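Local coordinates for dipeptide transport protein DPPA (Bacillus subtilis, PDB 1HI9) that removes N-terminal residues from peptides containing D-amino acids, as a zinc-dependent aminopeptidase whose ten subunits enclose a central chamber, at residues N233-P236 with G237-I240. Residues are numbered along the deposited sequence; the frame is centred on the assembly and turned at random.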
ATOM      1  N   ASN A 233       5.467  -4.445  36.006  1.00 39.78           N
ATOM      2  CA  ASN A 233       4.998  -4.824  37.325  1.00 40.70           C
ATOM      3  C   ASN A 233       4.121  -6.078  37.308  1.00 41.57           C
ATOM      4  O   ASN A 233       3.622  -6.519  38.343  1.00 41.62           O
ATOM      5  CB  ASN A 233       4.255  -3.645  37.961  1.00 40.83           C
ATOM      6  CG  ASN A 233       3.946  -3.877  39.421  1.00 42.45           C
ATOM      7  OD1 ASN A 233       4.770  -4.432  40.159  1.00 42.14           O
ATOM      8  ND2 ASN A 233       2.767  -3.443  39.856  1.00 40.98           N
ATOM      9  N   LEU A 234       3.945  -6.652  36.126  1.00 41.59           N
ATOM     10  CA  LEU A 234       3.159  -7.867  35.970  1.00 42.04           C
ATOM     11  C   LEU A 234       4.041  -9.060  36.335  1.00 42.74           C
ATOM     12  O   LEU A 234       3.552 -10.098  36.770  1.00 42.91           O
ATOM     13  CB  LEU A 234       2.701  -8.007  34.522  1.00 42.80           C
ATOM     14  CG  LEU A 234       1.217  -7.937  34.177  1.00 45.12           C
ATOM     15  CD1 LEU A 234       0.494  -6.900  35.017  1.00 45.78           C
ATOM     16  CD2 LEU A 234       1.100  -7.619  32.696  1.00 44.43           C
ATOM     17  N   MET A 235       5.347  -8.908  36.153  1.00 42.67           N
ATOM     18  CA  MET A 235       6.275  -9.987  36.456  1.00 41.82           C
ATOM     19  C   MET A 235       6.334 -10.268  37.950  1.00 43.03           C
ATOM     20  O   MET A 235       6.485  -9.353  38.761  1.00 43.46           O
ATOM     21  CB  MET A 235       7.673  -9.645  35.955  1.00 40.94           C
ATOM     22  CG  MET A 235       8.623 -10.825  35.975  1.00 40.60           C
ATOM     23  SD  MET A 235      10.256 -10.414  35.356  1.00 41.03           S
ATOM     24  CE  MET A 235      11.061  -9.868  36.895  1.00 40.46           C
ATOM     25  N   PRO A 236       6.219 -11.549  38.337  1.00 42.92           N
ATOM     26  CA  PRO A 236       6.268 -11.911  39.755  1.00 42.71           C
ATOM     27  C   PRO A 236       7.555 -11.417  40.410  1.00 42.72           C
ATOM     28  O   PRO A 236       8.623 -11.450  39.800  1.00 43.90           O
ATOM     29  CB  PRO A 236       6.198 -13.436  39.723  1.00 43.02           C
ATOM     30  CG  PRO A 236       5.412 -13.715  38.476  1.00 43.35           C
ATOM     31  CD  PRO A 236       6.025 -12.747  37.498  1.00 43.31           C
ATOM     32  N   GLY A 237       7.449 -10.962  41.652  1.00 41.93           N
ATOM     33  CA  GLY A 237       8.622 -10.478  42.357  1.00 42.37           C
ATOM     34  C   GLY A 237       8.928  -9.002  42.153  1.00 43.88           C
ATOM     35  O   GLY A 237       9.929  -8.506  42.667  1.00 43.25           O
ATOM     36  N   THR A 238       8.072  -8.297  41.414  1.00 43.75           N
ATOM     37  CA  THR A 238       8.273  -6.876  41.161  1.00 45.04           C
ATOM     38  C   THR A 238       7.323  -6.017  41.977  1.00 46.43           C
ATOM     39  O   THR A 238       6.313  -6.497  42.485  1.00 45.28           O
ATOM     40  CB  THR A 238       8.041  -6.512  39.670  1.00 44.69           C
ATOM     41  OG1 THR A 238       6.667  -6.753  39.324  1.00 43.93           O
ATOM     42  CG2 THR A 238       8.949  -7.328  38.773  1.00 44.35           C
ATOM     43  N   GLU A 239       7.650  -4.732  42.080  1.00 48.94           N
ATOM     44  CA  GLU A 239       6.821  -3.783  42.814  1.00 51.09           C
ATOM     45  C   GLU A 239       7.091  -2.367  42.294  1.00 50.56           C
ATOM     46  O   GLU A 239       8.226  -2.019  41.961  1.00 49.46           O
ATOM     47  CB  GLU A 239       7.135  -3.870  44.316  1.00 52.95           C
ATOM     48  CG  GLU A 239       6.449  -2.810  45.180  1.00 58.12           C
ATOM     49  CD  GLU A 239       6.996  -2.748  46.615  1.00 61.64           C
ATOM     50  OE1 GLU A 239       6.681  -1.774  47.343  1.00 62.74           O
ATOM     51  OE2 GLU A 239       7.739  -3.673  47.016  1.00 63.52           O
ATOM     52  N   ILE A 240       6.040  -1.562  42.209  1.00 50.42           N
ATOM     53  CA  ILE A 240       6.178  -0.187  41.761  1.00 50.59           C
ATOM     54  C   ILE A 240       6.323   0.725  42.970  1.00 51.73           C
ATOM     55  O   ILE A 240       5.556   0.626  43.927  1.00 53.09           O
ATOM     56  CB  ILE A 240       4.951   0.277  40.952  1.00 49.75           C
ATOM     57  CG1 ILE A 240       4.855  -0.516  39.651  1.00 48.74           C
ATOM     58  CG2 ILE A 240       5.055   1.768  40.651  1.00 49.11           C
ATOM     59  CD1 ILE A 240       3.678  -0.141  38.792  1.00 46.14           C
TER
HETATM   60  O   HOH W   1       4.530  -6.855  40.823  1.00 37.96           O
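Met235 and Thr238 close a type II beta turn, a worked example of how a chain leaving a helix reverses into a strand; here helix 226-232 gives way to 238-240, an outermost strand of the antiparallel sheet within this chain. Two hydrogen bonds converge on Met235 O. The turn's own bond from Thr238 N is long and bent, with 3.3 Å from that nitrogen to Met235 O and an N-H...O angle of 136°. The hydroxyl supplies the shorter one, Thr238 OG1 to Met235 O at 2.7 Å, lying in the carbonyl plane. The hydroxyl reaches the turn because OG1 sits between the backbone N and the carbonyl carbon (chi1 64°). A valine in place of Thr238 would probably leave Met235 O with just the long backbone bond from this turn, its shorter hydroxyl partner gone. Gly237, with positive phi, suits the third turn position, where a CB would clash with Pro236 O.

Water adds a polar link: water 1 donates to Asn233 OD1 and to Thr238 O, both at 2.5 Å, though other acceptors nearby compete for its protons.

In van der Waals contact, Ile240 CG1 and CD1 lie against CB, CG and ND2 of Asn233, with CG1 3.5 Å from Asn233 CG. Met235 faces helix 254-268 through Ala260, Val263 and Met264, and packs on Pro236 of a second subunit, so the turn borders a subunit interface. Bent at chi3 (89°), the Met235 chain brings its methyl CE to 3.8 Å from Thr238 CG2.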